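SusD homolog (Bacteroides thetaiotaomicron, PDB 3SGH) probably binds sugar chains at the cell surface as a SusD-like outer-membrane lipoprotein, handing them on for uptake. Local coordinates at residues T53-F58 with I292-V297; F63-A68 with A440-N445. All coordinates share one frame; numbering follows the deposited sequence. Where two conformers were deposited one is given.

Contact 1 of 2, residues T53-F58 with I292-V297; sequences TANWSF and IPEPTV
The side-chain amide of Asn55 holds the loop 292-297 through ND2, which donates to Pro293 O at 2.9 Å and also to a water. The first bond is moderately bent at the hydrogen (150°), and the carbonyl points almost straight at the nitrogen, which sees the oxygen tilted 19° from its own amide plane. CG of Asn55 stands between the backbone N and carbonyl carbon (chi1 75°), and there it also meets CG2 of Ile292 at 3.4 Å. Glu294 bends back at chi2 to bring its carboxylate over, its plane steeply turned to that of the amide. Asn55 also opens a type I' turn ending at Phe58, and its OD1 accepts from Gly59 N, so both ends of the amide are held. This turn follows strand 50-52, which pairs with 249-251 in one of two small antiparallel sheets of a SusD-like fold built around an alpha-alpha superhelix. Thr53 O lies against the backbone joining Glu294 to Pro295, 3.0 Å from Pro295 N, a nitrogen with no hydrogen to offer. The Pro295 ring lies along Ala54, CG 4.3 Å from its CB.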
loop_
_atom_site.group_PDB
_atom_site.type_symbol
_atom_site.label_atom_id
_atom_site.label_comp_id
_atom_site.label_asym_id
_atom_site.label_seq_id
_atom_site.Cartn_x
_atom_site.Cartn_y
_atom_site.Cartn_z
ATOM N N THR A 53 7.645 0.894 16.687
ATOM C CA THR A 53 7.895 0.573 18.109
ATOM C C THR A 53 8.217 1.789 19.011
ATOM O O THR A 53 8.538 1.654 20.179
ATOM C CB THR A 53 8.997 -0.500 18.231
ATOM O OG1 THR A 53 10.205 -0.017 17.626
ATOM C CG2 THR A 53 8.542 -1.831 17.563
ATOM N N ALA A 54 8.032 2.979 18.481
ATOM C CA ALA A 54 8.461 4.224 19.104
ATOM C C ALA A 54 7.217 4.966 19.566
ATOM O O ALA A 54 6.094 4.656 19.119
ATOM C CB ALA A 54 9.200 5.082 18.068
ATOM N N ASN A 55 7.400 5.964 20.442
ATOM C CA ASN A 55 6.293 6.856 20.782
ATOM C C ASN A 55 6.639 8.362 20.659
ATOM O O ASN A 55 5.762 9.218 20.779
ATOM C CB ASN A 55 5.695 6.525 22.142
ATOM C CG ASN A 55 6.531 6.967 23.250
ATOM O OD1 ASN A 55 6.350 8.101 23.772
ATOM N ND2 ASN A 55 7.452 6.082 23.687
ATOM N N TRP A 56 7.894 8.670 20.380
ATOM C CA TRP A 56 8.338 10.039 20.089
ATOM C C TRP A 56 7.976 11.026 21.185
ATOM O O TRP A 56 7.673 12.172 20.905
ATOM C CB TRP A 56 7.798 10.531 18.747
ATOM C CG TRP A 56 8.134 9.574 17.619
ATOM C CD1 TRP A 56 9.301 9.504 16.945
ATOM C CD2 TRP A 56 7.295 8.537 17.105
ATOM N NE1 TRP A 56 9.260 8.483 16.033
ATOM C CE2 TRP A 56 8.026 7.880 16.098
ATOM C CE3 TRP A 56 6.006 8.095 17.399
ATOM C CZ2 TRP A 56 7.497 6.832 15.364
ATOM C CZ3 TRP A 56 5.488 7.027 16.674
ATOM C CH2 TRP A 56 6.263 6.386 15.702
ATOM N N SER A 57 8.075 10.554 22.419
ATOM C CA SER A 57 7.682 11.281 23.628
ATOM C C SER A 57 6.251 11.753 23.609
ATOM O O SER A 57 5.899 12.707 24.343
ATOM C CB SER A 57 8.583 12.513 23.849
ATOM O OG SER A 57 9.946 12.165 23.853
ATOM N N PHE A 58 5.397 11.110 22.819
ATOM C CA PHE A 58 3.961 11.457 22.787
ATOM C C PHE A 58 3.058 10.478 23.531
ATOM O O PHE A 58 1.845 10.664 23.550
ATOM C CB PHE A 58 3.442 11.494 21.361
ATOM C CG PHE A 58 3.894 12.696 20.532
ATOM C CD1 PHE A 58 3.835 13.979 21.035
ATOM C CD2 PHE A 58 4.330 12.520 19.219
ATOM C CE1 PHE A 58 4.211 15.070 20.247
ATOM C CE2 PHE A 58 4.692 13.606 18.422
ATOM C CZ PHE A 58 4.632 14.870 18.929
ATOM N N ILE A 292 2.568 2.004 26.459
ATOM C CA ILE A 292 3.185 2.967 25.489
ATOM C C ILE A 292 4.332 2.234 24.781
ATOM O O ILE A 292 5.149 1.611 25.435
ATOM C CB ILE A 292 3.729 4.226 26.232
ATOM C CG1 ILE A 292 2.568 5.063 26.761
ATOM C CG2 ILE A 292 4.615 5.026 25.346
ATOM C CD1 ILE A 292 2.938 6.078 27.836
ATOM N N PRO A 293 4.405 2.296 23.441
ATOM C CA PRO A 293 5.401 1.543 22.685
ATOM C C PRO A 293 6.786 2.132 22.969
ATOM O O PRO A 293 6.930 3.338 22.929
ATOM C CB PRO A 293 4.992 1.767 21.217
ATOM C CG PRO A 293 3.633 2.204 21.236
ATOM C CD PRO A 293 3.454 2.951 22.543
ATOM N N GLU A 294 7.742 1.271 23.291
ATOM C CA GLU A 294 9.140 1.611 23.552
ATOM C C GLU A 294 10.083 0.810 22.664
ATOM O O GLU A 294 10.032 -0.444 22.655
ATOM C CB GLU A 294 9.508 1.347 25.011
ATOM C CG GLU A 294 8.887 2.317 25.976
ATOM C CD GLU A 294 9.453 3.711 25.867
ATOM O OE1 GLU A 294 10.511 3.900 25.220
ATOM O OE2 GLU A 294 8.813 4.621 26.444
ATOM N N PRO A 295 11.001 1.501 21.970
ATOM C CA PRO A 295 11.908 0.782 21.082
ATOM C C PRO A 295 12.714 -0.345 21.725
ATOM O O PRO A 295 12.845 -1.386 21.125
ATOM C CB PRO A 295 12.837 1.874 20.554
ATOM C CG PRO A 295 12.039 3.097 20.607
ATOM C CD PRO A 295 11.189 2.965 21.858
ATOM N N THR A 296 13.285 -0.114 22.903
ATOM C CA THR A 296 14.161 -1.113 23.495
ATOM C C THR A 296 13.397 -2.360 23.952
ATOM O O THR A 296 13.936 -3.472 23.895
ATOM C CB THR A 296 14.953 -0.533 24.671
ATOM O OG1 THR A 296 14.024 -0.120 25.692
ATOM C CG2 THR A 296 15.795 0.663 24.194
ATOM N N VAL A 297 12.148 -2.175 24.343
ATOM C CA VAL A 297 11.274 -3.277 24.790
ATOM C C VAL A 297 11.058 -4.311 23.670
ATOM O O VAL A 297 11.067 -5.514 23.931
ATOM C CB VAL A 297 9.923 -2.703 25.319
ATOM C CG1 VAL A 297 8.869 -3.765 25.494
ATOM C CG2 VAL A 297 10.201 -1.931 26.657
HETATM O O HOH W 1 11.908 -2.205 18.574
HETATM O O HOH W 2 9.088 7.021 26.115
#

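Contact 2 of 2, residues F63-A68 with A440-N445; sequences FAYYNA and ATESMN
Ala440 pushes its methyl into a hollow bordered by Ala64 O, 3.2 Å from CB, and by the rings of Tyr65 and Tyr66. The Tyr66 ring reaches along the loop 440-445 until OH accepts from Ala440 N at 3.0 Å, while Ser443 sets its OG, itself bonded to Cys448 O, at the ring edge, 3.7 Å from CD2. On Tyr65, CB packs against CG of Met444 (modelled as selenomethionine) at 3.6 Å, and the two side chains run the same way. Glu442 O lies in the plane of the Tyr65 ring at its edge, 3.5 Å from CD2; this buried carbonyl has no polar partner in the model. Two loops of the SusD-like fold meet here, the first opening with a short 3-10 turn at 63-64 and leading into helix 70-73, the other between helices 424-432 and 461-466. Their backbones are joined by a nearly straight bond, 169° at the hydrogen, from Met444 N to Tyr65 O. Farther along, Asn67 turns CG away from its backbone N (chi1 -157°) and lays its amide by Met444 O. Its OD1 receives Asn445 ND2 at 3.1 Å, the amide planes 65° apart, while Asn67 ND2 bonds to Asn61 OD1 and Asn445 OD1 accepts from Asp447 N.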
loop_
_atom_site.group_PDB
_atom_site.type_symbol
_atom_site.label_atom_id
_atom_site.label_comp_id
_atom_site.label_asym_id
_atom_site.label_seq_id
_atom_site.Cartn_x
_atom_site.Cartn_y
_atom_site.Cartn_z
ATOM N N PHE A 63 0.036 7.711 15.754
ATOM C CA PHE A 63 -0.784 7.052 14.736
ATOM C C PHE A 63 -1.391 5.744 15.232
ATOM O O PHE A 63 -2.512 5.416 14.890
ATOM C CB PHE A 63 0.052 6.737 13.462
ATOM C CG PHE A 63 -0.027 7.792 12.386
ATOM C CD1 PHE A 63 -1.242 8.141 11.824
ATOM C CD2 PHE A 63 1.117 8.423 11.928
ATOM C CE1 PHE A 63 -1.316 9.097 10.812
ATOM C CE2 PHE A 63 1.032 9.343 10.912
ATOM C CZ PHE A 63 -0.186 9.691 10.375
ATOM N N ALA A 64 -0.623 4.974 16.002
ATOM C CA ALA A 64 -1.057 3.590 16.320
ATOM C C ALA A 64 -2.361 3.558 17.064
ATOM O O ALA A 64 -3.080 2.559 16.993
ATOM C CB ALA A 64 0.029 2.825 17.114
ATOM N N TYR A 65 -2.656 4.640 17.801
ATOM C CA TYR A 65 -3.929 4.751 18.535
ATOM C C TYR A 65 -4.862 5.813 17.894
ATOM O O TYR A 65 -5.802 6.334 18.531
ATOM C CB TYR A 65 -3.664 5.071 20.011
ATOM C CG TYR A 65 -2.632 4.208 20.714
ATOM C CD1 TYR A 65 -1.288 4.494 20.638
ATOM C CD2 TYR A 65 -3.017 3.126 21.527
ATOM C CE1 TYR A 65 -0.351 3.770 21.343
ATOM C CE2 TYR A 65 -2.120 2.385 22.195
ATOM C CZ TYR A 65 -0.756 2.698 22.124
ATOM O OH TYR A 65 0.204 1.986 22.824
ATOM N N TYR A 66 -4.556 6.146 16.641
ATOM C CA TYR A 66 -5.401 6.957 15.791
ATOM C C TYR A 66 -5.414 8.407 16.193
ATOM O O TYR A 66 -6.362 9.072 15.926
ATOM C CB TYR A 66 -6.845 6.427 15.770
ATOM C CG TYR A 66 -6.977 4.913 15.663
ATOM C CD1 TYR A 66 -6.165 4.154 14.824
ATOM C CD2 TYR A 66 -7.906 4.241 16.435
ATOM C CE1 TYR A 66 -6.297 2.760 14.776
ATOM C CE2 TYR A 66 -8.037 2.857 16.379
ATOM C CZ TYR A 66 -7.261 2.128 15.546
ATOM O OH TYR A 66 -7.402 0.741 15.543
ATOM N N ASN A 67 -4.348 8.893 16.831
ATOM C CA ASN A 67 -4.340 10.285 17.257
ATOM C C ASN A 67 -2.954 10.936 17.097
ATOM O O ASN A 67 -2.378 11.502 18.042
ATOM C CB ASN A 67 -4.831 10.398 18.695
ATOM C CG ASN A 67 -5.362 11.761 19.015
ATOM O OD1 ASN A 67 -6.186 12.291 18.276
ATOM N ND2 ASN A 67 -4.898 12.354 20.130
ATOM N N ALA A 68 -2.432 10.851 15.879
ATOM C CA ALA A 68 -1.145 11.482 15.548
ATOM C C ALA A 68 -1.147 12.987 15.704
ATOM O O ALA A 68 -2.166 13.677 15.483
ATOM C CB ALA A 68 -0.715 11.143 14.118
ATOM N N ALA A 440 -5.887 -1.147 17.242
ATOM C CA ALA A 440 -5.258 -0.739 18.470
ATOM C C ALA A 440 -6.011 -1.348 19.663
ATOM O O ALA A 440 -7.230 -1.608 19.579
ATOM C CB ALA A 440 -5.262 0.798 18.552
ATOM N N THR A 441 -5.308 -1.508 20.783
ATOM C CA THR A 441 -5.952 -1.867 22.038
ATOM C C THR A 441 -6.980 -0.798 22.469
ATOM O O THR A 441 -7.972 -1.106 23.145
ATOM C CB THR A 441 -4.942 -2.130 23.181
ATOM O OG1 THR A 441 -4.116 -0.957 23.370
ATOM C CG2 THR A 441 -4.104 -3.390 22.872
ATOM N N GLU A 442 -6.748 0.458 22.114
ATOM C CA GLU A 442 -7.708 1.516 22.398
ATOM C C GLU A 442 -7.531 2.627 21.378
ATOM O O GLU A 442 -6.439 2.801 20.841
ATOM C CB GLU A 442 -7.518 2.089 23.804
ATOM C CG GLU A 442 -6.271 2.921 23.958
ATOM C CD GLU A 442 -6.026 3.370 25.405
ATOM O OE1 GLU A 442 -6.327 4.534 25.746
ATOM O OE2 GLU A 442 -5.535 2.549 26.187
ATOM N N SER A 443 -8.587 3.398 21.172
ATOM C CA SER A 443 -8.502 4.608 20.404
ATOM C C SER A 443 -8.292 5.788 21.332
ATOM O O SER A 443 -8.990 5.950 22.327
ATOM C CB SER A 443 -9.765 4.828 19.570
ATOM O OG SER A 443 -9.754 6.121 18.973
HETATM N N MSE A 444 -7.373 6.644 20.930
HETATM C CA MSE A 444 -7.097 7.922 21.609
HETATM C C MSE A 444 -7.734 9.130 20.881
HETATM O O MSE A 444 -7.432 10.313 21.184
HETATM C CB MSE A 444 -5.591 8.104 21.757
HETATM C CG MSE A 444 -4.899 7.127 22.663
HETATM SE SE MSE A 444 -5.329 7.542 24.507
HETATM C CE MSE A 444 -4.220 9.094 24.682
ATOM N N ASN A 445 -8.641 8.822 19.942
ATOM C CA ASN A 445 -9.335 9.819 19.128
ATOM C C ASN A 445 -10.830 9.595 19.284
ATOM O O ASN A 445 -11.330 8.506 19.051
ATOM C CB ASN A 445 -8.932 9.647 17.663
ATOM C CG ASN A 445 -9.453 10.756 16.755
ATOM O OD1 ASN A 445 -10.599 10.740 16.317
ATOM N ND2 ASN A 445 -8.601 11.697 16.440
#

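In the fold
Both contacts draw on the single long connection between strand 50-52 and helix 70-73, which meets the 292-297 loop first and the 440-445 loop ten residues later. Their centres are about 14 Å apart, on the same side of the chain's centre, and the segments alternate along the sequence. Tyr65 of contact 2 joins them directly: its OH lies 3.4 Å from Pro293 CD of contact 1 and bonds to Ser289 O, just upstream of 292-297. Thr441 likewise bonds to Gly288 through its hydroxyl and backbone, tying the third loop to the same region. No sugar site is defined for this protein, so neither contact can be assigned to one.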